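PDB 6SKY: Serine/threonine-protein kinase Tel1 from Chaetomium thermophilum, which probably phosphorylates serine and threonine residues in [ST]-Q sequences of target proteins, using ATP, to activate checkpoint signalling after DNA damage. Local coordinates for residues Ser2665-Leu2670 and Leu2767-Thr2772; His2671-Pro2676 and Pro2719-Phe2724; Asn2741-Thr2746 and Glu2814-Arg2819; Leu2608-Asn2613 and Gly2659-Val2664. All coordinates share one frame; numbering follows the deposited sequence.

Contact 1 (Ser2665-Leu2670 and Leu2767-Thr2772); sequences SNTIPL and LLDHKT. With AGS (phosphothiophosphoric acid-adenylate ester), chain C.
The backbone oxygen of Asn-2666 sits over the face of the His-2770 imidazole, 3.2 Å above the ring plane and close to its centre. The same oxygen accepts a weak, long bond from His-2770 N at 3.4 Å. With chi1 at 60°, the ring folds back over its own backbone and under this carbonyl; its edge meets Ile-2668 CG2, and the ring of Tyr-2728 runs almost parallel to it. From there the strands 2667-2669 and 2767-2769 pair antiparallel. Ile-2668 and Leu-2768 form the hydrogen-bonded pair: Leu-2768 N reaches Ile-2668 O at 2.8 Å, and the return bond from Ile-2668 N to Leu-2768 O is 2.9 Å. On the face carrying these two residues, Leu-2768 CD1 meets Leu-2670 CD1 at 3.8 Å, and Met-2721 and Phe-2724 pack nearby. The other face carries Thr-2667, Pro-2669, Leu-2767 and Asp-2769. Here Leu-2767 CD2 approaches Pro-2669 CG at 4.1 Å, and both residues reach the nucleotide: Leu-2767 CD1 lies 3.8 Å from AGS C2, and Pro-2669 CG 3.5 Å from the ribose O2'. On the face that bears all four residues, the end nearest the nucleotide thus offers carbon atoms of Leu-2767 and Pro-2669, whereas the carboxylate of Asp-2769 lies at the other end, paired with Arg-2647.

Contact 2 (His2671-Pro2676 and Pro2719-Phe2724); sequences HEYLMP and PVMRYF
Phe-2724 presents its edge to the face of Tyr-2673 in a T-shaped pair, with ring planes 88° apart and centroids 5.2 Å apart. Phe-2724 CD1 stands over the centre of the tyrosine ring, 3.8 Å above its plane, and Phe-2724 CB joins it off-centre as a CH-pi contact. Both side chains leave their backbones in the same way, CG opposite the main-chain N (chi1 171° for Tyr-2673 and 177° for Phe-2724), which stretches the tyrosine from helix 2670-2681 to the start of helix 2722-2726. Its hydroxyl ends 3.1 Å from Phe-2724 N, but the angle is too poor for a hydrogen bond, and that N-H is already given to Met-2721 O. Met-2721 SD comes to the tyrosine ring obliquely, 5.4 Å from the centroid, in a Met-aromatic contact. The sulfur also touches Leu-2674 CD2 at 4.1 Å, the two side chains crossing at about a right angle. Leu-2674 and Val-2720 instead slide past each other in opposite directions, with Leu-2674 CD2 4.0 Å from Val-2720 CG2. Beside this apolar patch, Arg-2722 NH2 binds Pro-2719 O of its own segment at 3.0 Å and forms a salt bridge with Asp-2806. The arrangement is a buried aromatic-methionine cluster in the C-lobe of a PI3/PI4-type kinase, joining helix 2670-2681 to the segment that leads into helix 2722-2726.

Contact 3 (Asn2741-Thr2746 and Glu2814-Arg2819); sequences NYTRTT and EGVFRR
Val-2816, the first helical residue after the N-cap Gly-2815, brings its CG1 to 3.9 Å from Thr-2743 CG2. That branch lies opposite the backbone N of the valine (chi1 178°) and reaches across to helix 2732-2755, where it also rests 4.2 Å from Arg-2744 CG, meeting the aliphatic root of the arginine while the guanidinium extends onward. Phe-2817 follows and makes the closest backbone approach, its CA 5.8 Å from that of Thr-2743. The threonine methyl CG2 lies 3.7 Å from Phe-2817 N and 3.8 Å from Phe-2817 CB. Beyond it, the phenylalanine ring turns its edge to the other helix, with CE1 4.3 Å from Thr-2746 CG2; Met-2808 and Ile-2924, the latter in the FATC region, also touch this side chain. Arg-2819 points elsewhere, pairing with Asp-1928 and making a cation-pi contact with Tyr-1931, so the same helix also meets the FAT region. No hydrogen bond crosses between the two segments. Thr-2743 OG1 bonds to Arg-2739 O and Thr-2746 OG1 donates to Tyr-2742 O at 2.7 Å, both within their own helix, consistent with these threonines offering their methyl groups to a buried apolar interface.

Contact 4 (Leu2608-Asn2613 and Gly2659-Val2664); sequences LVKGGN and GLIEFV. With AGS (phosphothiophosphoric acid-adenylate ester), chain C.
Leu-2608 N donates to Ile-2661 O at 2.9 Å, and Ile-2661 N returns a bond to Leu-2608 O. With the matching pair between Lys-2610 and Gly-2659, four backbone bonds join neighbouring antiparallel strands of the N-lobe sheet of this PI3/PI4-type kinase. Val-2609 and Leu-2660 lie side by side on one face, Val-2609 CG2 3.9 Å from Leu-2660 CD2, and turn toward helix 2507-2522. The opposite face belongs to the nucleotide. Lys-2610 runs extended beyond CG across Ile-2661, its CD 3.6 Å from Ile-2661 CD1, and its NZ makes a weak bond of 3.5 Å to the alpha-phosphate oxygen O2A of AGS. Leu-2608 CD1 approaches the edge of the Phe-2663 ring and also comes 3.7 Å from AGS N6. The phenylalanine, in turn, lays its face against the adenine, with AGS C2 3.6 Å above the centre of its ring plane. Residues 2662-2664, the hinge of the kinase fold, read the adenine edge through the backbone. AGS N6 donates to Glu-2662 O at 2.8 Å, and Val-2664 N donates to AGS N1 at 3.1 Å with an N-H...N angle of 160°.

In the fold
Contacts 1 and 4 close on AGS from two sides: Phe-2663 of contact 4 covers one face of the adenine and Leu-2767 of contact 1 the other. Their centres are about 18 Å apart, and Leu-2767 CD1 meets Val-2664 CB at 4.2 Å. Near the magnesium ion, the Lys-2610 side chain lies about 5 Å from the metal and Leu-2767 about 8 Å. Contact 2 backs contact 1 on the side remote from AGS, with Leu-2768 CD2 3.7 Å from Met-2721 CE. Met-2721 CE also reaches Tyr-2742 CE2 of contact 3 at 4.0 Å. Contact 3 is farthest from the N-lobe, its nearest atoms about 12 Å from those of contact 4.

Contact 1 (Ser2665-Leu2670 and Leu2767-Thr2772)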
# COMPACT_ATOMS: atom_id res chain seq x y z
N SER A 2665 -36.32 25.90 -3.07
CA SER A 2665 -36.87 26.83 -4.05
C SER A 2665 -37.61 26.19 -5.21
O SER A 2665 -38.83 26.33 -5.31
CB SER A 2665 -35.75 27.71 -4.60
OG SER A 2665 -34.97 28.26 -3.55
N ASN A 2666 -36.90 25.49 -6.09
CA ASN A 2666 -37.50 25.04 -7.35
C ASN A 2666 -37.30 23.55 -7.52
O ASN A 2666 -36.75 23.07 -8.51
CB ASN A 2666 -36.97 25.83 -8.54
CG ASN A 2666 -35.51 26.12 -8.45
OD1 ASN A 2666 -34.71 25.23 -8.19
ND2 ASN A 2666 -35.14 27.37 -8.66
N THR A 2667 -37.71 22.81 -6.51
CA THR A 2667 -37.68 21.36 -6.51
C THR A 2667 -39.07 20.80 -6.76
O THR A 2667 -40.04 21.53 -6.92
CB THR A 2667 -37.14 20.85 -5.17
OG1 THR A 2667 -37.98 21.34 -4.13
CG2 THR A 2667 -35.74 21.35 -4.94
N ILE A 2668 -39.15 19.48 -6.82
CA ILE A 2668 -40.42 18.77 -6.88
C ILE A 2668 -40.23 17.46 -6.12
O ILE A 2668 -39.18 16.83 -6.25
CB ILE A 2668 -40.86 18.53 -8.34
CG1 ILE A 2668 -42.18 17.79 -8.38
CG2 ILE A 2668 -39.82 17.77 -9.12
CD1 ILE A 2668 -42.65 17.49 -9.76
N PRO A 2669 -41.17 17.03 -5.29
CA PRO A 2669 -40.98 15.76 -4.59
C PRO A 2669 -40.87 14.61 -5.56
O PRO A 2669 -41.47 14.61 -6.63
CB PRO A 2669 -42.23 15.66 -3.72
CG PRO A 2669 -42.63 17.04 -3.52
CD PRO A 2669 -42.34 17.75 -4.78
N LEU A 2670 -40.06 13.62 -5.19
CA LEU A 2670 -39.81 12.50 -6.08
C LEU A 2670 -41.08 11.73 -6.37
O LEU A 2670 -41.29 11.26 -7.50
CB LEU A 2670 -38.75 11.59 -5.46
CG LEU A 2670 -38.42 10.27 -6.13
CD1 LEU A 2670 -37.53 10.50 -7.32
CD2 LEU A 2670 -37.76 9.36 -5.14
N LEU A 2767 -36.40 15.37 -2.70
CA LEU A 2767 -36.81 16.39 -3.65
C LEU A 2767 -35.84 16.41 -4.81
O LEU A 2767 -34.64 16.24 -4.63
CB LEU A 2767 -36.84 17.76 -2.98
CG LEU A 2767 -37.52 17.89 -1.63
CD1 LEU A 2767 -37.26 19.25 -1.07
CD2 LEU A 2767 -38.98 17.66 -1.75
N LEU A 2768 -36.36 16.62 -6.01
CA LEU A 2768 -35.57 16.73 -7.22
C LEU A 2768 -35.49 18.19 -7.62
O LEU A 2768 -36.51 18.82 -7.88
CB LEU A 2768 -36.20 15.92 -8.35
CG LEU A 2768 -36.44 14.45 -8.08
CD1 LEU A 2768 -37.37 13.90 -9.11
CD2 LEU A 2768 -35.12 13.75 -8.12
N ASP A 2769 -34.28 18.72 -7.66
CA ASP A 2769 -34.04 20.09 -8.09
C ASP A 2769 -34.00 20.13 -9.61
O ASP A 2769 -33.05 19.64 -10.21
CB ASP A 2769 -32.74 20.60 -7.48
CG ASP A 2769 -32.49 22.05 -7.76
OD1 ASP A 2769 -33.41 22.75 -8.21
OD2 ASP A 2769 -31.36 22.51 -7.53
N HIS A 2770 -35.02 20.70 -10.24
CA HIS A 2770 -35.08 20.71 -11.69
C HIS A 2770 -34.44 21.93 -12.30
O HIS A 2770 -34.79 22.32 -13.41
CB HIS A 2770 -36.52 20.55 -12.17
CG HIS A 2770 -37.45 21.63 -11.72
ND1 HIS A 2770 -38.66 21.36 -11.13
CD2 HIS A 2770 -37.37 22.98 -11.81
CE1 HIS A 2770 -39.28 22.50 -10.85
NE2 HIS A 2770 -38.51 23.49 -11.25
N LYS A 2771 -33.50 22.56 -11.60
CA LYS A 2771 -32.61 23.54 -12.19
C LYS A 2771 -31.17 23.07 -12.23
O LYS A 2771 -30.43 23.46 -13.13
CB LYS A 2771 -32.67 24.86 -11.43
CG LYS A 2771 -33.99 25.57 -11.53
CD LYS A 2771 -34.31 25.92 -12.96
CE LYS A 2771 -35.70 26.51 -13.06
NZ LYS A 2771 -36.13 26.67 -14.47
N THR A 2772 -30.75 22.26 -11.26
CA THR A 2772 -29.40 21.74 -11.19
C THR A 2772 -29.33 20.23 -11.27
O THR A 2772 -28.23 19.69 -11.42
CB THR A 2772 -28.71 22.20 -9.90
OG1 THR A 2772 -29.58 21.96 -8.80
CG2 THR A 2772 -28.43 23.66 -9.97
PG AGS C . -46.49 12.40 5.48
S1G AGS C . -45.80 10.96 4.36
O2G AGS C . -45.43 12.83 6.53
O3G AGS C . -47.77 11.92 6.21
PB AGS C . -45.72 14.55 4.05
O1B AGS C . -44.47 13.78 3.90
O2B AGS C . -46.29 15.14 2.76
O3B AGS C . -46.86 13.64 4.62
PA AGS C . -45.72 17.24 4.57
O1A AGS C . -47.07 17.67 4.95
O2A AGS C . -44.59 18.08 5.17
O3A AGS C . -45.45 15.76 5.03
O5' AGS C . -45.65 17.25 3.01
C5' AGS C . -45.79 18.50 2.32
C4' AGS C . -45.37 18.33 0.89
O4' AGS C . -44.33 19.29 0.59
C3' AGS C . -44.79 16.97 0.52
O3' AGS C . -45.07 16.65 -0.84
C2' AGS C . -43.30 17.16 0.77
O2' AGS C . -42.53 16.35 -0.11
C1' AGS C . -43.08 18.64 0.43
N9 AGS C . -42.12 19.29 1.30
C8 AGS C . -41.94 19.09 2.64
N7 AGS C . -41.00 19.82 3.17
C5 AGS C . -40.52 20.56 2.10
C6 AGS C . -39.51 21.53 2.00
N6 AGS C . -38.77 21.94 3.03
N1 AGS C . -39.29 22.08 0.79
C2 AGS C . -40.03 21.68 -0.24
N3 AGS C . -41.01 20.77 -0.27
C4 AGS C . -41.20 20.25 0.94

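Contact 2 (His2671-Pro2676 and Pro2719-Phe2724)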
# COMPACT_ATOMS: atom_id res chain seq x y z
N HIS A 2671 -41.96 11.60 -5.38
CA HIS A 2671 -43.20 10.87 -5.59
C HIS A 2671 -44.17 11.63 -6.47
O HIS A 2671 -44.88 11.02 -7.28
CB HIS A 2671 -43.83 10.56 -4.24
CG HIS A 2671 -44.63 9.31 -4.22
ND1 HIS A 2671 -45.99 9.30 -3.97
CD2 HIS A 2671 -44.27 8.02 -4.40
CE1 HIS A 2671 -46.43 8.05 -4.01
NE2 HIS A 2671 -45.41 7.26 -4.27
N GLU A 2672 -44.20 12.96 -6.35
CA GLU A 2672 -45.07 13.78 -7.18
C GLU A 2672 -44.63 13.81 -8.63
O GLU A 2672 -45.45 14.09 -9.51
CB GLU A 2672 -45.14 15.20 -6.65
CG GLU A 2672 -45.45 15.31 -5.18
CD GLU A 2672 -46.92 15.15 -4.87
OE1 GLU A 2672 -47.52 14.13 -5.26
OE2 GLU A 2672 -47.48 16.06 -4.22
N TYR A 2673 -43.35 13.57 -8.91
CA TYR A 2673 -42.98 13.37 -10.30
C TYR A 2673 -43.27 11.95 -10.74
O TYR A 2673 -43.80 11.73 -11.84
CB TYR A 2673 -41.51 13.70 -10.55
CG TYR A 2673 -41.10 13.29 -11.94
CD1 TYR A 2673 -41.39 14.08 -13.03
CD2 TYR A 2673 -40.46 12.08 -12.18
CE1 TYR A 2673 -41.05 13.70 -14.29
CE2 TYR A 2673 -40.12 11.69 -13.44
CZ TYR A 2673 -40.42 12.50 -14.49
OH TYR A 2673 -40.08 12.12 -15.75
N LEU A 2674 -42.94 10.96 -9.91
CA LEU A 2674 -42.94 9.59 -10.38
C LEU A 2674 -44.33 9.01 -10.55
O LEU A 2674 -44.52 8.13 -11.39
CB LEU A 2674 -42.16 8.69 -9.44
CG LEU A 2674 -40.64 8.74 -9.53
CD1 LEU A 2674 -40.08 7.68 -8.64
CD2 LEU A 2674 -40.22 8.53 -10.95
N MET A 2675 -45.30 9.45 -9.79
CA MET A 2675 -46.57 8.76 -9.93
C MET A 2675 -47.34 9.19 -11.17
O MET A 2675 -47.98 8.34 -11.81
CB MET A 2675 -47.42 8.92 -8.67
CG MET A 2675 -46.95 8.04 -7.54
SD MET A 2675 -46.74 6.33 -8.06
CE MET A 2675 -45.05 6.03 -7.58
N PRO A 2676 -47.34 10.47 -11.56
CA PRO A 2676 -47.93 10.81 -12.86
C PRO A 2676 -47.13 10.30 -14.05
O PRO A 2676 -47.71 9.92 -15.06
CB PRO A 2676 -47.96 12.34 -12.82
CG PRO A 2676 -48.03 12.66 -11.41
CD PRO A 2676 -47.19 11.66 -10.72
N PRO A 2719 -39.63 1.45 -14.58
CA PRO A 2719 -39.11 2.76 -14.16
C PRO A 2719 -39.20 3.81 -15.26
O PRO A 2719 -39.10 3.51 -16.45
CB PRO A 2719 -37.66 2.46 -13.81
CG PRO A 2719 -37.35 1.19 -14.48
CD PRO A 2719 -38.60 0.41 -14.52
N VAL A 2720 -39.39 5.06 -14.84
CA VAL A 2720 -39.55 6.17 -15.76
C VAL A 2720 -38.67 7.35 -15.36
O VAL A 2720 -38.87 8.46 -15.85
CB VAL A 2720 -41.01 6.64 -15.81
CG1 VAL A 2720 -41.90 5.54 -16.31
CG2 VAL A 2720 -41.45 7.08 -14.46
N MET A 2721 -37.70 7.13 -14.49
CA MET A 2721 -36.96 8.27 -13.97
C MET A 2721 -36.04 8.88 -15.02
O MET A 2721 -35.74 10.08 -14.96
CB MET A 2721 -36.16 7.85 -12.74
CG MET A 2721 -35.43 8.96 -12.05
SD MET A 2721 -36.51 10.15 -11.28
CE MET A 2721 -35.34 11.47 -11.03
N ARG A 2722 -35.62 8.09 -16.00
CA ARG A 2722 -34.74 8.61 -17.03
C ARG A 2722 -35.37 9.72 -17.84
O ARG A 2722 -34.66 10.46 -18.52
CB ARG A 2722 -34.31 7.48 -17.96
CG ARG A 2722 -35.39 7.02 -18.87
CD ARG A 2722 -35.00 5.74 -19.52
NE ARG A 2722 -36.09 5.17 -20.29
CZ ARG A 2722 -37.05 4.42 -19.78
NH1 ARG A 2722 -38.00 3.93 -20.55
NH2 ARG A 2722 -37.06 4.16 -18.49
N TYR A 2723 -36.69 9.86 -17.79
CA TYR A 2723 -37.35 10.93 -18.50
C TYR A 2723 -37.31 12.25 -17.76
O TYR A 2723 -37.45 13.29 -18.39
CB TYR A 2723 -38.79 10.56 -18.79
CG TYR A 2723 -38.91 9.47 -19.81
CD1 TYR A 2723 -39.28 8.20 -19.45
CD2 TYR A 2723 -38.62 9.71 -21.13
CE1 TYR A 2723 -39.38 7.21 -20.37
CE2 TYR A 2723 -38.72 8.73 -22.06
CZ TYR A 2723 -39.10 7.48 -21.68
OH TYR A 2723 -39.20 6.48 -22.62
N PHE A 2724 -37.11 12.24 -16.44
CA PHE A 2724 -37.03 13.50 -15.72
C PHE A 2724 -36.02 14.43 -16.36
O PHE A 2724 -36.23 15.64 -16.44
CB PHE A 2724 -36.67 13.27 -14.25
CG PHE A 2724 -36.52 14.53 -13.46
CD1 PHE A 2724 -37.61 15.14 -12.88
CD2 PHE A 2724 -35.28 15.12 -13.29
CE1 PHE A 2724 -37.47 16.28 -12.17
CE2 PHE A 2724 -35.15 16.27 -12.59
CZ PHE A 2724 -36.24 16.85 -12.03

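Contact 3 (Asn2741-Thr2746 and Glu2814-Arg2819)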
# COMPACT_ATOMS: atom_id res chain seq x y z
N ASN A 2741 -24.85 15.46 -11.98
CA ASN A 2741 -25.15 16.04 -10.67
C ASN A 2741 -26.07 15.14 -9.87
O ASN A 2741 -25.87 14.95 -8.66
CB ASN A 2741 -25.81 17.40 -10.83
CG ASN A 2741 -24.83 18.48 -11.15
OD1 ASN A 2741 -23.62 18.27 -11.11
ND2 ASN A 2741 -25.34 19.65 -11.47
N TYR A 2742 -27.11 14.61 -10.51
CA TYR A 2742 -28.01 13.69 -9.84
C TYR A 2742 -27.27 12.48 -9.29
O TYR A 2742 -27.42 12.12 -8.11
CB TYR A 2742 -29.10 13.26 -10.81
CG TYR A 2742 -29.96 12.12 -10.36
CD1 TYR A 2742 -29.68 10.83 -10.75
CD2 TYR A 2742 -31.06 12.32 -9.56
CE1 TYR A 2742 -30.45 9.80 -10.36
CE2 TYR A 2742 -31.83 11.29 -9.16
CZ TYR A 2742 -31.52 10.03 -9.57
OH TYR A 2742 -32.29 8.97 -9.18
N THR A 2743 -26.45 11.84 -10.12
CA THR A 2743 -25.76 10.63 -9.68
C THR A 2743 -24.79 10.92 -8.54
O THR A 2743 -24.71 10.16 -7.57
CB THR A 2743 -25.02 9.99 -10.84
OG1 THR A 2743 -25.89 9.92 -11.97
CG2 THR A 2743 -24.60 8.61 -10.50
N ARG A 2744 -24.07 12.04 -8.61
CA ARG A 2744 -23.10 12.36 -7.57
C ARG A 2744 -23.76 12.70 -6.25
O ARG A 2744 -23.30 12.25 -5.19
CB ARG A 2744 -22.23 13.51 -8.01
CG ARG A 2744 -21.13 13.13 -8.95
CD ARG A 2744 -20.46 14.37 -9.41
NE ARG A 2744 -19.35 14.08 -10.30
CZ ARG A 2744 -18.63 15.01 -10.90
NH1 ARG A 2744 -17.63 14.68 -11.69
NH2 ARG A 2744 -18.93 16.29 -10.72
N THR A 2745 -24.81 13.52 -6.26
CA THR A 2745 -25.47 13.84 -5.00
C THR A 2745 -26.17 12.63 -4.41
O THR A 2745 -26.18 12.48 -3.18
CB THR A 2745 -26.45 14.99 -5.20
OG1 THR A 2745 -27.27 14.72 -6.32
CG2 THR A 2745 -25.70 16.25 -5.45
N THR A 2746 -26.70 11.74 -5.24
CA THR A 2746 -27.27 10.51 -4.72
C THR A 2746 -26.22 9.63 -4.07
O THR A 2746 -26.45 9.06 -3.01
CB THR A 2746 -27.98 9.76 -5.84
OG1 THR A 2746 -28.92 10.64 -6.45
CG2 THR A 2746 -28.73 8.59 -5.31
N GLU A 2814 -22.77 0.99 -12.10
CA GLU A 2814 -21.35 1.07 -12.39
C GLU A 2814 -20.99 2.45 -12.92
O GLU A 2814 -21.82 3.16 -13.48
CB GLU A 2814 -20.99 0.02 -13.43
CG GLU A 2814 -21.92 -1.14 -13.43
CD GLU A 2814 -21.62 -2.10 -12.31
OE1 GLU A 2814 -20.49 -2.05 -11.79
OE2 GLU A 2814 -22.51 -2.89 -11.95
N GLY A 2815 -19.74 2.82 -12.74
CA GLY A 2815 -19.31 4.09 -13.28
C GLY A 2815 -19.33 5.19 -12.26
O GLY A 2815 -18.60 5.13 -11.28
N VAL A 2816 -20.18 6.19 -12.46
CA VAL A 2816 -20.15 7.38 -11.61
C VAL A 2816 -20.64 7.06 -10.21
O VAL A 2816 -20.06 7.50 -9.22
CB VAL A 2816 -20.95 8.51 -12.26
CG1 VAL A 2816 -20.96 9.73 -11.38
CG2 VAL A 2816 -20.38 8.85 -13.59
N PHE A 2817 -21.71 6.27 -10.09
CA PHE A 2817 -22.31 6.04 -8.78
C PHE A 2817 -21.38 5.24 -7.89
O PHE A 2817 -21.15 5.60 -6.74
CB PHE A 2817 -23.65 5.34 -8.92
CG PHE A 2817 -24.30 5.03 -7.61
CD1 PHE A 2817 -24.87 6.03 -6.86
CD2 PHE A 2817 -24.33 3.75 -7.13
CE1 PHE A 2817 -25.46 5.75 -5.67
CE2 PHE A 2817 -24.91 3.48 -5.93
CZ PHE A 2817 -25.48 4.48 -5.20
N ARG A 2818 -20.84 4.14 -8.40
CA ARG A 2818 -20.01 3.28 -7.58
C ARG A 2818 -18.68 3.94 -7.23
O ARG A 2818 -18.21 3.84 -6.10
CB ARG A 2818 -19.79 1.96 -8.30
CG ARG A 2818 -19.41 0.84 -7.40
CD ARG A 2818 -19.32 -0.44 -8.17
NE ARG A 2818 -20.62 -0.92 -8.60
CZ ARG A 2818 -21.32 -1.85 -7.96
NH1 ARG A 2818 -22.49 -2.22 -8.42
NH2 ARG A 2818 -20.83 -2.40 -6.86
N ARG A 2819 -18.09 4.65 -8.18
CA ARG A 2819 -16.85 5.36 -7.90
C ARG A 2819 -17.06 6.48 -6.90
O ARG A 2819 -16.21 6.71 -6.04
CB ARG A 2819 -16.24 5.91 -9.18
CG ARG A 2819 -15.83 4.87 -10.17
CD ARG A 2819 -14.35 4.78 -10.28
NE ARG A 2819 -13.76 6.01 -10.77
CZ ARG A 2819 -12.46 6.26 -10.76
NH1 ARG A 2819 -11.99 7.41 -11.22
NH2 ARG A 2819 -11.62 5.35 -10.29

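Contact 4 (Leu2608-Asn2613 and Gly2659-Val2664)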
# COMPACT_ATOMS: atom_id res chain seq x y z
N LEU A 2608 -42.68 26.79 5.06
CA LEU A 2608 -43.72 26.00 5.70
C LEU A 2608 -43.83 26.48 7.13
O LEU A 2608 -42.83 26.52 7.85
CB LEU A 2608 -43.39 24.51 5.69
CG LEU A 2608 -43.36 23.71 4.41
CD1 LEU A 2608 -41.95 23.48 4.00
CD2 LEU A 2608 -44.04 22.39 4.64
N VAL A 2609 -45.03 26.87 7.53
CA VAL A 2609 -45.32 27.19 8.92
C VAL A 2609 -45.98 25.96 9.50
O VAL A 2609 -47.17 25.73 9.30
CB VAL A 2609 -46.20 28.44 9.04
CG1 VAL A 2609 -46.32 28.84 10.48
CG2 VAL A 2609 -45.61 29.57 8.25
N LYS A 2610 -45.20 25.13 10.18
CA LYS A 2610 -45.64 23.81 10.59
C LYS A 2610 -46.11 23.86 12.03
O LYS A 2610 -45.36 24.28 12.92
CB LYS A 2610 -44.51 22.80 10.43
CG LYS A 2610 -44.94 21.50 9.80
CD LYS A 2610 -43.74 20.67 9.46
CE LYS A 2610 -44.11 19.50 8.57
NZ LYS A 2610 -42.89 18.74 8.15
N GLY A 2611 -47.36 23.44 12.25
CA GLY A 2611 -47.90 23.31 13.58
C GLY A 2611 -48.29 21.87 13.84
O GLY A 2611 -48.27 21.02 12.95
N GLY A 2612 -48.63 21.60 15.09
CA GLY A 2612 -48.98 20.25 15.46
C GLY A 2612 -48.20 19.80 16.68
O GLY A 2612 -47.81 20.63 17.50
N ASN A 2613 -47.96 18.50 16.79
CA ASN A 2613 -47.23 17.95 17.93
C ASN A 2613 -45.95 17.26 17.48
O ASN A 2613 -45.48 16.32 18.12
CB ASN A 2613 -48.12 16.98 18.72
CG ASN A 2613 -49.01 16.15 17.82
OD1 ASN A 2613 -49.28 16.51 16.68
ND2 ASN A 2613 -49.48 15.03 18.34
N GLY A 2659 -42.85 25.24 14.06
CA GLY A 2659 -41.59 25.64 13.48
C GLY A 2659 -41.78 26.26 12.12
O GLY A 2659 -42.87 26.25 11.55
N LEU A 2660 -40.69 26.82 11.62
CA LEU A 2660 -40.61 27.32 10.26
C LEU A 2660 -39.59 26.48 9.51
O LEU A 2660 -38.44 26.37 9.94
CB LEU A 2660 -40.19 28.78 10.24
CG LEU A 2660 -41.03 29.75 11.05
CD1 LEU A 2660 -40.44 31.11 10.93
CD2 LEU A 2660 -42.43 29.72 10.53
N ILE A 2661 -40.01 25.91 8.39
CA ILE A 2661 -39.12 25.13 7.55
C ILE A 2661 -38.93 25.86 6.24
O ILE A 2661 -39.88 26.40 5.67
CB ILE A 2661 -39.67 23.71 7.33
CG1 ILE A 2661 -39.97 23.07 8.66
CG2 ILE A 2661 -38.68 22.88 6.62
CD1 ILE A 2661 -40.40 21.66 8.55
N GLU A 2662 -37.70 25.89 5.77
CA GLU A 2662 -37.40 26.54 4.50
C GLU A 2662 -37.93 25.70 3.37
O GLU A 2662 -37.59 24.52 3.25
CB GLU A 2662 -35.90 26.73 4.36
CG GLU A 2662 -35.48 27.40 3.10
CD GLU A 2662 -34.01 27.27 2.84
OE1 GLU A 2662 -33.62 26.34 2.11
OE2 GLU A 2662 -33.23 28.08 3.37
N PHE A 2663 -38.78 26.29 2.54
CA PHE A 2663 -39.32 25.60 1.37
C PHE A 2663 -38.28 25.71 0.26
O PHE A 2663 -38.03 26.80 -0.25
CB PHE A 2663 -40.64 26.23 0.96
CG PHE A 2663 -41.52 25.33 0.17
CD1 PHE A 2663 -42.37 24.46 0.80
CD2 PHE A 2663 -41.50 25.37 -1.20
CE1 PHE A 2663 -43.18 23.63 0.07
CE2 PHE A 2663 -42.30 24.54 -1.93
CZ PHE A 2663 -43.14 23.67 -1.29
N VAL A 2664 -37.68 24.58 -0.10
CA VAL A 2664 -36.57 24.59 -1.05
C VAL A 2664 -37.08 25.01 -2.42
O VAL A 2664 -38.12 24.54 -2.89
CB VAL A 2664 -35.87 23.22 -1.08
CG1 VAL A 2664 -34.71 23.25 -2.02
CG2 VAL A 2664 -35.39 22.86 0.29
PG AGS C . -46.49 12.40 5.48
S1G AGS C . -45.80 10.96 4.36
O2G AGS C . -45.43 12.83 6.53
O3G AGS C . -47.77 11.92 6.21
PB AGS C . -45.72 14.55 4.05
O1B AGS C . -44.47 13.78 3.90
O2B AGS C . -46.29 15.14 2.76
O3B AGS C . -46.86 13.64 4.62
PA AGS C . -45.72 17.24 4.57
O1A AGS C . -47.07 17.67 4.95
O2A AGS C . -44.59 18.08 5.17
O3A AGS C . -45.45 15.76 5.03
O5' AGS C . -45.65 17.25 3.01
C5' AGS C . -45.79 18.50 2.32
C4' AGS C . -45.37 18.33 0.89
O4' AGS C . -44.33 19.29 0.59
C3' AGS C . -44.79 16.97 0.52
O3' AGS C . -45.07 16.65 -0.84
C2' AGS C . -43.30 17.16 0.77
O2' AGS C . -42.53 16.35 -0.11
C1' AGS C . -43.08 18.64 0.43
N9 AGS C . -42.12 19.29 1.30
C8 AGS C . -41.94 19.09 2.64
N7 AGS C . -41.00 19.82 3.17
C5 AGS C . -40.52 20.56 2.10
C6 AGS C . -39.51 21.53 2.00
N6 AGS C . -38.77 21.94 3.03
N1 AGS C . -39.29 22.08 0.79
C2 AGS C . -40.03 21.68 -0.24
N3 AGS C . -41.01 20.77 -0.27
C4 AGS C . -41.20 20.25 0.94